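Local atomic coordinates of restriction endonuclease (Mycobacterium sp., PDB entry 4F0Q), a protein that cleaves DNA that carries methylated cytosine, working as a tetramer whose chains each probably join a modification-reading domain to a PD-(D/E)XK nuclease domain. Residues 28-33 / 173-178; 47-52 / 59-64; 336-341 / 451-456; 349-354 / 379-384. All coordinates share one frame; numbering follows the deposited sequence.

After an N-terminal helix and a short strand, the chain reaches strand 28-30, one half of contact 1, whose partner strand starts near residue 175. The long excursion between them contains contact 2, a short closure joining helix 48-52 to the loop at 59-64. These two contacts touch each other and tie together one part of the N-terminal domain. The nuclease domain follows, the centres of contacts 1 and 3 lying about 49 Å apart. Contact 3 brings the C-terminal residues 451-456 back to strand 335-342, and the loop it closes encloses contact 4, which pairs strand 347-357 with strand 381-387. Strands 335-342 and 347-357 are sheet neighbours, so contacts 3 and 4 share one sheet.

Contact 1. Residues 28-33 / 173-178; sequences ELRYAQ and KGHVEF
Leu-29 and Val-176 form the hydrogen-bonded pair of a short antiparallel strand contact, in which strand 28-30 lies against the start of the long strand 175-193 in the mixed sheet of the N-terminal domain. The two strand directions differ by 142°. Leu-29 N donates to Val-176 O at 2.9 Å, and Val-176 N returns a bond of the same length to Leu-29 O. Leu-29 and Val-176 face one side of the sheet, where Val-176 CG2 also meets Tyr-31 CB at 4.1 Å. On the other side, Arg-30 lies across His-175, its CD over one face of the imidazole, 3.9 Å from the ring centroid, in a CH-pi contact. The arginine chain, bent by the rotation about CB-CG (chi2 71°), then turns its guanidinium back so that NH1 reaches Gly-174 O at 2.9 Å. That oxygen also accepts from Tyr-31 N, again at 2.9 Å. NH1 approaches on a lone pair in the carbonyl plane, whereas the amide comes from above the plane. Arg-30 NE is taken up by a salt bridge to Asp-43, and Tyr-31 OH bonds to Leu-64 N. One carbonyl thus serves both a side chain and a backbone donor, carrying the polar link beyond the last paired residues, while the guanidinium is shared between a carboxylate and a neutral oxygen, which should restrict its rotation.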
loop_
_atom_site.group_PDB
_atom_site.type_symbol
_atom_site.label_atom_id
_atom_site.label_comp_id
_atom_site.label_asym_id
_atom_site.label_seq_id
_atom_site.Cartn_x
_atom_site.Cartn_y
_atom_site.Cartn_z
ATOM N N GLU A 28 10.763 -30.714 21.680
ATOM C CA GLU A 28 12.183 -31.030 21.727
ATOM C C GLU A 28 12.400 -32.538 21.760
ATOM O O GLU A 28 12.064 -33.206 22.738
ATOM C CB GLU A 28 12.837 -30.365 22.939
ATOM C CG GLU A 28 12.812 -28.846 22.884
ATOM C CD GLU A 28 13.302 -28.203 24.165
ATOM O OE1 GLU A 28 13.215 -28.849 25.229
ATOM O OE2 GLU A 28 13.778 -27.048 24.106
ATOM N N LEU A 29 12.966 -33.064 20.680
ATOM C CA LEU A 29 13.143 -34.500 20.525
ATOM C C LEU A 29 14.614 -34.887 20.604
ATOM O O LEU A 29 15.483 -34.161 20.122
ATOM C CB LEU A 29 12.560 -34.953 19.187
ATOM C CG LEU A 29 11.155 -34.444 18.858
ATOM C CD1 LEU A 29 10.759 -34.833 17.442
ATOM C CD2 LEU A 29 10.139 -34.964 19.864
ATOM N N ARG A 30 14.886 -36.033 21.219
ATOM C CA ARG A 30 16.240 -36.564 21.285
ATOM C C ARG A 30 16.550 -37.338 20.011
ATOM O O ARG A 30 15.830 -38.272 19.658
ATOM C CB ARG A 30 16.389 -37.481 22.500
ATOM C CG ARG A 30 17.724 -38.201 22.587
ATOM C CD ARG A 30 18.857 -37.250 22.934
ATOM N NE ARG A 30 20.119 -37.959 23.129
ATOM C CZ ARG A 30 21.030 -38.141 22.179
ATOM N NH1 ARG A 30 20.828 -37.661 20.961
ATOM N NH2 ARG A 30 22.146 -38.803 22.448
ATOM N N TYR A 31 17.615 -36.949 19.317
ATOM C CA TYR A 31 18.005 -37.646 18.096
ATOM C C TYR A 31 19.356 -38.341 18.219
ATOM O O TYR A 31 20.390 -37.693 18.380
ATOM C CB TYR A 31 18.019 -36.703 16.891
ATOM C CG TYR A 31 18.366 -37.407 15.597
ATOM C CD1 TYR A 31 17.418 -38.164 14.924
ATOM C CD2 TYR A 31 19.643 -37.325 15.056
ATOM C CE1 TYR A 31 17.727 -38.817 13.748
ATOM C CE2 TYR A 31 19.962 -37.974 13.876
ATOM C CZ TYR A 31 18.999 -38.719 13.226
ATOM O OH TYR A 31 19.306 -39.368 12.052
ATOM N N ALA A 32 19.335 -39.666 18.136
ATOM C CA ALA A 32 20.557 -40.456 18.098
ATOM C C ALA A 32 20.510 -41.395 16.900
ATOM O O ALA A 32 19.540 -42.129 16.715
ATOM C CB ALA A 32 20.727 -41.238 19.391
ATOM N N GLN A 33 21.561 -41.366 16.085
ATOM C CA GLN A 33 21.610 -42.162 14.861
ATOM C C GLN A 33 21.605 -43.663 15.140
ATOM O O GLN A 33 21.290 -44.464 14.259
ATOM C CB GLN A 33 22.838 -41.787 14.026
ATOM N N LYS A 173 24.083 -30.276 21.681
ATOM C CA LYS A 173 23.992 -31.288 20.634
ATOM C C LYS A 173 23.095 -32.460 21.020
ATOM O O LYS A 173 22.918 -32.759 22.201
ATOM C CB LYS A 173 25.385 -31.805 20.264
ATOM C CG LYS A 173 26.313 -30.747 19.692
ATOM C CD LYS A 173 27.653 -31.348 19.303
ATOM C CE LYS A 173 28.565 -30.309 18.672
ATOM N NZ LYS A 173 29.866 -30.896 18.246
ATOM N N GLY A 174 22.528 -33.117 20.012
ATOM C CA GLY A 174 21.771 -34.338 20.219
ATOM C C GLY A 174 20.264 -34.171 20.251
ATOM O O GLY A 174 19.544 -35.111 20.582
ATOM N N HIS A 175 19.779 -32.982 19.907
ATOM C CA HIS A 175 18.344 -32.717 19.950
ATOM C C HIS A 175 17.847 -31.916 18.749
ATOM O O HIS A 175 18.520 -31.003 18.275
ATOM C CB HIS A 175 17.966 -31.994 21.245
ATOM C CG HIS A 175 18.245 -32.785 22.486
ATOM N ND1 HIS A 175 19.509 -32.909 23.021
ATOM C CD2 HIS A 175 17.423 -33.491 23.298
ATOM C CE1 HIS A 175 19.454 -33.658 24.108
ATOM N NE2 HIS A 175 18.199 -34.023 24.299
ATOM N N VAL A 176 16.658 -32.266 18.268
ATOM C CA VAL A 176 16.028 -31.541 17.173
ATOM C C VAL A 176 14.635 -31.052 17.559
ATOM O O VAL A 176 13.917 -31.711 18.308
ATOM C CB VAL A 176 15.937 -32.396 15.890
ATOM C CG1 VAL A 176 17.314 -32.566 15.265
ATOM C CG2 VAL A 176 15.299 -33.747 16.188
ATOM N N GLU A 177 14.266 -29.887 17.041
ATOM C CA GLU A 177 12.969 -29.289 17.316
ATOM C C GLU A 177 12.052 -29.434 16.107
ATOM O O GLU A 177 12.468 -29.198 14.971
ATOM C CB GLU A 177 13.133 -27.810 17.667
ATOM C CG GLU A 177 11.825 -27.047 17.773
ATOM C CD GLU A 177 12.028 -25.549 17.883
ATOM O OE1 GLU A 177 13.133 -25.124 18.280
ATOM O OE2 GLU A 177 11.085 -24.794 17.567
ATOM N N PHE A 178 10.807 -29.827 16.364
ATOM C CA PHE A 178 9.805 -29.977 15.315
ATOM C C PHE A 178 9.225 -28.620 14.924
ATOM O O PHE A 178 8.828 -27.831 15.780
ATOM C CB PHE A 178 8.696 -30.925 15.774
ATOM C CG PHE A 178 7.625 -31.155 14.745
ATOM C CD1 PHE A 178 7.909 -31.815 13.562
ATOM C CD2 PHE A 178 6.327 -30.726 14.972
ATOM C CE1 PHE A 178 6.924 -32.032 12.617
ATOM C CE2 PHE A 178 5.337 -30.941 14.032
ATOM C CZ PHE A 178 5.636 -31.597 12.854
#

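Contact 2. Residues 47-52 / 59-64; sequences NYHWLT and LPKVML
His-49, Tyr-48 and Val-62 carry most of this contact, in which the first turn of helix 48-52 meets the extended loop 59-64. The imidazole of His-49 has the aliphatic chain of Lys-61 over one face, with Lys-61 CD 4.0 Å from the ring centroid. Extended beyond CG, that chain runs on until its NZ bonds to Ala-35 O. Met-63 SD approaches the same ring obliquely, 3.9 Å from His-49 CE1. Tyr-48, with CG anti to its backbone N (chi1 168°), points its phenol at the loop and donates from OH to Val-62 O over 2.9 Å; the oxygen sits at the ring edge, in its plane. Asn-47 is the N-cap of this helix, accepting a weak bond from His-49 N. The N-terminal domain, of the PUA clan, is probably the SRA-like module that recognises the modified base. Leu-64 crosses the phenol at about a right angle, its CD2 3.6 Å from Tyr-48 CE1. Val-62 CB packs against Thr-52 CB at 4.0 Å, while Thr-52 CG2 covers one face of the tyrosine ring. A water accepts from Val-62 N at 2.8 Å and lies 3.1 Å from His-49 ND1, bridging loop and helix.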
loop_
_atom_site.group_PDB
_atom_site.type_symbol
_atom_site.label_atom_id
_atom_site.label_comp_id
_atom_site.label_asym_id
_atom_site.label_seq_id
_atom_site.Cartn_x
_atom_site.Cartn_y
_atom_site.Cartn_z
ATOM N N ASN A 47 12.072 -39.909 22.155
ATOM C CA ASN A 47 12.931 -40.519 21.150
ATOM C C ASN A 47 12.399 -40.258 19.745
ATOM O O ASN A 47 11.243 -40.555 19.446
ATOM C CB ASN A 47 13.058 -42.023 21.403
ATOM C CG ASN A 47 14.040 -42.695 20.465
ATOM O OD1 ASN A 47 14.886 -42.039 19.855
ATOM N ND2 ASN A 47 13.936 -44.013 20.346
ATOM N N TYR A 48 13.248 -39.690 18.894
ATOM C CA TYR A 48 12.873 -39.362 17.524
ATOM C C TYR A 48 12.469 -40.598 16.728
ATOM O O TYR A 48 11.412 -40.624 16.098
ATOM C CB TYR A 48 14.026 -38.639 16.815
ATOM C CG TYR A 48 13.849 -38.514 15.316
ATOM C CD1 TYR A 48 13.185 -37.428 14.763
ATOM C CD2 TYR A 48 14.354 -39.483 14.453
ATOM C CE1 TYR A 48 13.025 -37.312 13.393
ATOM C CE2 TYR A 48 14.196 -39.377 13.088
ATOM C CZ TYR A 48 13.531 -38.291 12.562
ATOM O OH TYR A 48 13.376 -38.187 11.198
ATOM N N HIS A 49 13.322 -41.618 16.760
ATOM C CA HIS A 49 13.123 -42.813 15.946
ATOM C C HIS A 49 11.868 -43.594 16.318
ATOM O O HIS A 49 11.298 -44.293 15.482
ATOM C CB HIS A 49 14.359 -43.713 15.995
ATOM C CG HIS A 49 15.533 -43.159 15.250
ATOM N ND1 HIS A 49 15.582 -43.108 13.874
ATOM C CD2 HIS A 49 16.698 -42.626 15.689
ATOM C CE1 HIS A 49 16.728 -42.570 13.496
ATOM N NE2 HIS A 49 17.424 -42.269 14.578
ATOM N N TRP A 50 11.436 -43.476 17.568
ATOM C CA TRP A 50 10.180 -44.091 17.974
ATOM C C TRP A 50 8.999 -43.294 17.438
ATOM O O TRP A 50 8.014 -43.863 16.971
ATOM C CB TRP A 50 10.076 -44.197 19.494
ATOM C CG TRP A 50 8.698 -44.570 19.939
ATOM C CD1 TRP A 50 8.178 -45.827 20.027
ATOM C CD2 TRP A 50 7.652 -43.674 20.335
ATOM N NE1 TRP A 50 6.876 -45.772 20.462
ATOM C CE2 TRP A 50 6.529 -44.461 20.657
ATOM C CE3 TRP A 50 7.557 -42.283 20.451
ATOM C CZ2 TRP A 50 5.327 -43.904 21.090
ATOM C CZ3 TRP A 50 6.363 -41.733 20.880
ATOM C CH2 TRP A 50 5.264 -42.542 21.194
ATOM N N LEU A 51 9.106 -41.972 17.517
ATOM C CA LEU A 51 8.030 -41.088 17.090
ATOM C C LEU A 51 7.805 -41.169 15.583
ATOM O O LEU A 51 6.669 -41.118 15.113
ATOM C CB LEU A 51 8.334 -39.646 17.508
ATOM C CG LEU A 51 7.268 -38.587 17.223
ATOM C CD1 LEU A 51 5.960 -38.931 17.922
ATOM C CD2 LEU A 51 7.760 -37.211 17.645
ATOM N N THR A 52 8.892 -41.306 14.831
ATOM C CA THR A 52 8.814 -41.336 13.373
ATOM C C THR A 52 8.613 -42.746 12.825
ATOM O O THR A 52 8.026 -42.926 11.758
ATOM C CB THR A 52 10.071 -40.724 12.728
ATOM O OG1 THR A 52 11.236 -41.420 13.189
ATOM C CG2 THR A 52 10.187 -39.255 13.090
ATOM N N LEU A 59 8.908 -51.213 10.580
ATOM C CA LEU A 59 9.421 -50.448 9.451
ATOM C C LEU A 59 10.823 -49.921 9.738
ATOM O O LEU A 59 11.203 -49.765 10.898
ATOM C CB LEU A 59 8.478 -49.286 9.124
ATOM C CG LEU A 59 7.109 -49.659 8.551
ATOM C CD1 LEU A 59 6.288 -48.412 8.265
ATOM C CD2 LEU A 59 7.266 -50.500 7.294
ATOM N N PRO A 60 11.603 -49.658 8.678
ATOM C CA PRO A 60 12.931 -49.054 8.841
ATOM C C PRO A 60 12.842 -47.651 9.431
ATOM O O PRO A 60 11.764 -47.057 9.454
ATOM C CB PRO A 60 13.461 -48.985 7.405
ATOM C CG PRO A 60 12.715 -50.046 6.674
ATOM C CD PRO A 60 11.348 -50.052 7.281
ATOM N N LYS A 61 13.971 -47.130 9.902
ATOM C CA LYS A 61 14.009 -45.804 10.503
ATOM C C LYS A 61 13.851 -44.707 9.458
ATOM O O LYS A 61 14.250 -44.871 8.304
ATOM C CB LYS A 61 15.330 -45.592 11.247
ATOM C CG LYS A 61 15.618 -46.601 12.343
ATOM C CD LYS A 61 16.973 -46.328 12.975
ATOM C CE LYS A 61 17.304 -47.347 14.050
ATOM N NZ LYS A 61 18.638 -47.088 14.661
ATOM N N VAL A 62 13.262 -43.591 9.870
ATOM C CA VAL A 62 13.237 -42.392 9.046
ATOM C C VAL A 62 14.454 -41.553 9.414
ATOM O O VAL A 62 14.395 -40.721 10.319
ATOM C CB VAL A 62 11.954 -41.572 9.273
ATOM C CG1 VAL A 62 11.916 -40.368 8.342
ATOM C CG2 VAL A 62 10.727 -42.446 9.069
ATOM N N MET A 63 15.562 -41.792 8.720
ATOM C CA MET A 63 16.828 -41.143 9.044
ATOM C C MET A 63 16.759 -39.628 8.898
ATOM O O MET A 63 16.138 -39.110 7.971
ATOM C CB MET A 63 17.958 -41.707 8.180
ATOM C CG MET A 63 18.235 -43.182 8.416
ATOM S SD MET A 63 18.555 -43.552 10.152
ATOM C CE MET A 63 19.982 -42.518 10.465
ATOM N N LEU A 64 17.398 -38.923 9.827
ATOM C CA LEU A 64 17.406 -37.468 9.814
ATOM C C LEU A 64 18.835 -36.935 9.857
ATOM O O LEU A 64 19.260 -36.340 10.847
ATOM C CB LEU A 64 16.590 -36.917 10.986
ATOM C CG LEU A 64 16.249 -35.425 10.972
ATOM C CD1 LEU A 64 15.381 -35.083 9.773
ATOM C CD2 LEU A 64 15.565 -35.018 12.267
HETATM O O HOH W 1 12.786 -43.146 12.554
#

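Contact 3. Residues 336-341 / 451-456; sequences IGRIDM and EEVISL
Arg-338 and Val-453 are the residues whose CA atoms come nearest, 6.5 Å apart, where a strand runs past a tight helical turn without any backbone pairing. Residues 336-341 belong to strand 335-342, the second strand of the five-stranded sheet of the PD-(D/E)XK nuclease fold; with strand 347-357 it makes an antiparallel hairpin, whose first strand starts just after the magnesium ligand Asp-334 and whose second carries the ligands Gln-355 and Ala-356. Residues 451-455 lie in a 3-10 segment, in which Ile-454 N bonds to Glu-451 O and Ser-455 N to Glu-452 O. Val-453 is the residue of the turn that packs on the strand. Its CB lies 3.8 Å from Ile-336 CG2, and its CG1 sits over the strand backbone, 3.6 Å from Gly-337 O, and also reaches Arg-338 CB at 3.9 Å. Trp-323 of the neighbouring strand touches both Ile-336 and Val-453.

Arg-338 spans the rest of the contact. Chi1 of -172° carries its chain away from its own amide and toward the turn, and the bend at chi3 (69°) swings the guanidinium along the last residues. Arg-338 CD lies 3.4 Å from Val-453 O. Asp-340, on the same strand, adds an ionic attraction to the arginine, its OD1 3.4 Å from Arg-338 NE but well out of the guanidinium plane; Asp-340 OD2 is bridged to Lys-320. On the second subunit, Gln-403 packs on Ile-454. A water lying in the guanidinium plane accepts from Arg-338 NH2 at 2.8 Å and donates to Leu-456 O, also at 2.8 Å.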
loop_
_atom_site.group_PDB
_atom_site.type_symbol
_atom_site.label_atom_id
_atom_site.label_comp_id
_atom_site.label_asym_id
_atom_site.label_seq_id
_atom_site.Cartn_x
_atom_site.Cartn_y
_atom_site.Cartn_z
ATOM N N ILE A 336 12.748 8.442 -2.569
ATOM C CA ILE A 336 11.470 8.037 -3.138
ATOM C C ILE A 336 11.646 6.810 -4.027
ATOM O O ILE A 336 12.612 6.719 -4.787
ATOM C CB ILE A 336 10.842 9.183 -3.966
ATOM C CG1 ILE A 336 10.583 10.403 -3.082
ATOM C CG2 ILE A 336 9.543 8.736 -4.620
ATOM C CD1 ILE A 336 9.546 10.166 -2.010
ATOM N N GLY A 337 10.716 5.866 -3.907
ATOM C CA GLY A 337 10.677 4.691 -4.759
ATOM C C GLY A 337 9.243 4.355 -5.129
ATOM O O GLY A 337 8.331 5.136 -4.857
ATOM N N ARG A 338 9.035 3.196 -5.743
ATOM C CA ARG A 338 7.693 2.798 -6.159
ATOM C C ARG A 338 7.539 1.284 -6.241
ATOM O O ARG A 338 8.436 0.584 -6.713
ATOM C CB ARG A 338 7.346 3.424 -7.512
ATOM C CG ARG A 338 5.901 3.219 -7.936
ATOM C CD ARG A 338 5.671 3.662 -9.372
ATOM N NE ARG A 338 6.337 2.780 -10.328
ATOM C CZ ARG A 338 6.239 2.901 -11.648
ATOM N NH1 ARG A 338 5.503 3.869 -12.175
ATOM N NH2 ARG A 338 6.878 2.053 -12.441
ATOM N N ILE A 339 6.398 0.783 -5.783
ATOM C CA ILE A 339 6.095 -0.639 -5.892
ATOM C C ILE A 339 4.864 -0.850 -6.764
ATOM O O ILE A 339 3.853 -0.175 -6.590
ATOM C CB ILE A 339 5.849 -1.277 -4.510
ATOM C CG1 ILE A 339 7.071 -1.100 -3.610
ATOM C CG2 ILE A 339 5.506 -2.754 -4.651
ATOM C CD1 ILE A 339 6.891 -1.682 -2.233
ATOM N N ASP A 340 4.952 -1.778 -7.709
ATOM C CA ASP A 340 3.803 -2.113 -8.540
ATOM C C ASP A 340 3.032 -3.273 -7.924
ATOM O O ASP A 340 3.398 -4.436 -8.098
ATOM C CB ASP A 340 4.243 -2.453 -9.963
ATOM C CG ASP A 340 4.860 -1.268 -10.680
ATOM O OD1 ASP A 340 4.521 -0.119 -10.330
ATOM O OD2 ASP A 340 5.682 -1.488 -11.594
ATOM N N MET A 341 1.967 -2.950 -7.196
ATOM C CA MET A 341 1.176 -3.964 -6.505
ATOM C C MET A 341 0.145 -4.607 -7.426
ATOM O O MET A 341 -0.698 -3.925 -8.007
ATOM C CB MET A 341 0.501 -3.372 -5.265
ATOM C CG MET A 341 1.479 -2.982 -4.167
ATOM S SD MET A 341 0.677 -2.374 -2.669
ATOM C CE MET A 341 -0.247 -3.820 -2.163
ATOM N N GLU A 451 4.907 11.953 -6.133
ATOM C CA GLU A 451 3.891 11.465 -7.063
ATOM C C GLU A 451 4.476 11.160 -8.441
ATOM O O GLU A 451 4.117 10.165 -9.078
ATOM C CB GLU A 451 2.758 12.489 -7.194
ATOM C CG GLU A 451 1.996 12.774 -5.901
ATOM C CD GLU A 451 2.716 13.746 -4.980
ATOM O OE1 GLU A 451 3.847 14.160 -5.309
ATOM O OE2 GLU A 451 2.147 14.099 -3.926
ATOM N N GLU A 452 5.398 12.010 -8.884
ATOM C CA GLU A 452 6.032 11.862 -10.191
ATOM C C GLU A 452 6.729 10.510 -10.370
ATOM O O GLU A 452 7.043 10.117 -11.495
ATOM C CB GLU A 452 7.016 13.008 -10.445
ATOM C CG GLU A 452 6.376 14.391 -10.431
ATOM C CD GLU A 452 7.377 15.513 -10.664
ATOM O OE1 GLU A 452 8.180 15.416 -11.617
ATOM O OE2 GLU A 452 7.361 16.494 -9.892
ATOM N N VAL A 453 6.955 9.796 -9.269
ATOM C CA VAL A 453 7.576 8.474 -9.334
ATOM C C VAL A 453 6.695 7.489 -10.104
ATOM O O VAL A 453 7.161 6.436 -10.539
ATOM C CB VAL A 453 7.894 7.911 -7.930
ATOM C CG1 VAL A 453 6.676 7.215 -7.340
ATOM C CG2 VAL A 453 9.072 6.950 -7.994
ATOM N N ILE A 454 5.422 7.837 -10.274
ATOM C CA ILE A 454 4.513 7.012 -11.061
ATOM C C ILE A 454 4.929 7.016 -12.534
ATOM O O ILE A 454 4.730 6.034 -13.252
ATOM C CB ILE A 454 3.050 7.487 -10.910
ATOM C CG1 ILE A 454 2.616 7.397 -9.446
ATOM C CG2 ILE A 454 2.113 6.662 -11.777
ATOM C CD1 ILE A 454 1.199 7.864 -9.198
ATOM N N SER A 455 5.538 8.114 -12.971
ATOM C CA SER A 455 5.945 8.260 -14.367
ATOM C C SER A 455 7.220 7.484 -14.705
ATOM O O SER A 455 7.670 7.491 -15.851
ATOM C CB SER A 455 6.118 9.738 -14.725
ATOM O OG SER A 455 4.896 10.441 -14.584
ATOM N N LEU A 456 7.799 6.822 -13.710
ATOM C CA LEU A 456 8.987 6.006 -13.935
ATOM C C LEU A 456 8.611 4.619 -14.443
ATOM O O LEU A 456 9.480 3.813 -14.776
ATOM C CB LEU A 456 9.816 5.888 -12.654
ATOM C CG LEU A 456 10.443 7.173 -12.116
ATOM C CD1 LEU A 456 11.368 6.861 -10.953
ATOM C CD2 LEU A 456 11.189 7.909 -13.215
HETATM O O HOH W 2 7.801 1.606 -15.050
#

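Contact 4. Residues 349-354 / 379-384; sequences PVVVLG and RGWIGV
Val-352 with Ile-382, Leu-353 with Gly-383 and Gly-354 with Val-384 are parallel pairs in which backbone donors and acceptors answer each other along the strands. Ile-382 N bonds to Val-351 O at 2.9 Å, Leu-353 N to Ile-382 O at 2.9 Å, and Val-384 N to Leu-353 O at 2.9 Å. The last is the most bent of the three, with 137° at its hydrogen. Toward Gly-380 the bonding weakens: Val-351 N reaches Gly-380 O by a weak bond of 3.4 Å, and at the phi of Gly-380 (90°) a CB would collide with the preceding carbonyl oxygen. On its other edge strand 347-357 bonds to strand 335-342, as in Val-350 N donating to Ile-339 O. Apolar side chains pack on both faces. Trp-381 lies alongside Val-351, whose CB stands over the five-membered ring, 3.6 Å from its centroid; Leu-353 CD1 reaches Trp-381 CE3 at 3.6 Å. On the other face, Val-352 CG2 meets Ile-382 CG1 at 3.7 Å, with Phe-312 of helix 297-314 packed against both. Two parallel neighbouring strands joined through helix 367-374 make a beta-alpha-beta crossover, part of the central sheet of PD-(D/E)XK nucleases, here leading from Gly-354 to the magnesium ligands Gln-355 and Ala-356.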
loop_
_atom_site.group_PDB
_atom_site.type_symbol
_atom_site.label_atom_id
_atom_site.label_comp_id
_atom_site.label_asym_id
_atom_site.label_seq_id
_atom_site.Cartn_x
_atom_site.Cartn_y
_atom_site.Cartn_z
ATOM N N PRO A 349 0.330 1.460 -8.960
ATOM C CA PRO A 349 1.578 1.979 -8.395
ATOM C C PRO A 349 1.392 2.583 -7.005
ATOM O O PRO A 349 0.557 3.470 -6.818
ATOM C CB PRO A 349 1.983 3.065 -9.396
ATOM C CG PRO A 349 0.691 3.542 -9.962
ATOM C CD PRO A 349 -0.226 2.351 -9.994
ATOM N N VAL A 350 2.160 2.092 -6.039
ATOM C CA VAL A 350 2.179 2.681 -4.706
ATOM C C VAL A 350 3.519 3.367 -4.447
ATOM O O VAL A 350 4.587 2.776 -4.639
ATOM C CB VAL A 350 1.856 1.648 -3.597
ATOM C CG1 VAL A 350 0.397 1.227 -3.673
ATOM C CG2 VAL A 350 2.763 0.438 -3.696
ATOM N N VAL A 351 3.451 4.627 -4.029
ATOM C CA VAL A 351 4.642 5.440 -3.823
ATOM C C VAL A 351 5.306 5.126 -2.486
ATOM O O VAL A 351 4.644 5.060 -1.448
ATOM C CB VAL A 351 4.313 6.943 -3.901
ATOM C CG1 VAL A 351 5.578 7.778 -3.774
ATOM C CG2 VAL A 351 3.596 7.257 -5.203
ATOM N N VAL A 352 6.619 4.926 -2.525
ATOM C CA VAL A 352 7.381 4.609 -1.327
ATOM C C VAL A 352 8.192 5.812 -0.857
ATOM O O VAL A 352 9.051 6.316 -1.577
ATOM C CB VAL A 352 8.334 3.424 -1.564
ATOM C CG1 VAL A 352 9.118 3.112 -0.299
ATOM C CG2 VAL A 352 7.557 2.204 -2.031
ATOM N N LEU A 353 7.905 6.270 0.356
ATOM C CA LEU A 353 8.657 7.360 0.959
ATOM C C LEU A 353 9.702 6.796 1.911
ATOM O O LEU A 353 9.377 6.066 2.848
ATOM C CB LEU A 353 7.723 8.324 1.697
ATOM C CG LEU A 353 7.117 9.478 0.891
ATOM C CD1 LEU A 353 6.298 8.974 -0.287
ATOM C CD2 LEU A 353 6.268 10.365 1.790
ATOM N N GLY A 354 10.961 7.132 1.663
ATOM C CA GLY A 354 12.051 6.607 2.460
ATOM C C GLY A 354 12.658 7.620 3.408
ATOM O O GLY A 354 12.698 8.815 3.119
ATOM N N ARG A 379 -2.942 8.137 1.130
ATOM C CA ARG A 379 -3.471 6.819 0.806
ATOM C C ARG A 379 -2.851 6.321 -0.495
ATOM O O ARG A 379 -2.751 7.063 -1.473
ATOM C CB ARG A 379 -4.997 6.841 0.707
ATOM C CG ARG A 379 -5.543 7.913 -0.209
ATOM C CD ARG A 379 -7.048 7.813 -0.326
ATOM N NE ARG A 379 -7.612 9.006 -0.946
ATOM C CZ ARG A 379 -8.908 9.193 -1.162
ATOM N NH1 ARG A 379 -9.785 8.262 -0.813
ATOM N NH2 ARG A 379 -9.326 10.316 -1.729
ATOM N N GLY A 380 -2.425 5.064 -0.494
ATOM C CA GLY A 380 -1.742 4.497 -1.641
ATOM C C GLY A 380 -0.245 4.696 -1.539
ATOM O O GLY A 380 0.503 4.343 -2.448
ATOM N N TRP A 381 0.192 5.276 -0.425
ATOM C CA TRP A 381 1.611 5.471 -0.163
ATOM C C TRP A 381 2.050 4.618 1.017
ATOM O O TRP A 381 1.283 4.401 1.955
ATOM C CB TRP A 381 1.914 6.940 0.140
ATOM C CG TRP A 381 1.818 7.855 -1.041
ATOM C CD1 TRP A 381 1.281 7.569 -2.262
ATOM C CD2 TRP A 381 2.282 9.207 -1.114
ATOM N NE1 TRP A 381 1.377 8.662 -3.089
ATOM C CE2 TRP A 381 1.991 9.682 -2.408
ATOM C CE3 TRP A 381 2.915 10.065 -0.209
ATOM C CZ2 TRP A 381 2.309 10.973 -2.819
ATOM C CZ3 TRP A 381 3.231 11.348 -0.619
ATOM C CH2 TRP A 381 2.928 11.789 -1.912
ATOM N N ILE A 382 3.284 4.131 0.966
ATOM C CA ILE A 382 3.870 3.438 2.106
ATOM C C ILE A 382 5.198 4.085 2.467
ATOM O O ILE A 382 5.779 4.814 1.664
ATOM C CB ILE A 382 4.093 1.939 1.830
ATOM C CG1 ILE A 382 5.152 1.746 0.744
ATOM C CG2 ILE A 382 2.783 1.261 1.448
ATOM C CD1 ILE A 382 5.644 0.324 0.621
ATOM N N GLY A 383 5.677 3.821 3.675
ATOM C CA GLY A 383 6.933 4.390 4.124
ATOM C C GLY A 383 7.969 3.330 4.435
ATOM O O GLY A 383 7.653 2.143 4.495
ATOM N N VAL A 384 9.211 3.761 4.620
ATOM C CA VAL A 384 10.279 2.863 5.046
ATOM C C VAL A 384 11.354 3.633 5.815
ATOM O O VAL A 384 11.852 4.658 5.353
ATOM C CB VAL A 384 10.892 2.082 3.857
ATOM C CG1 VAL A 384 11.284 3.024 2.728
ATOM C CG2 VAL A 384 12.081 1.248 4.315
#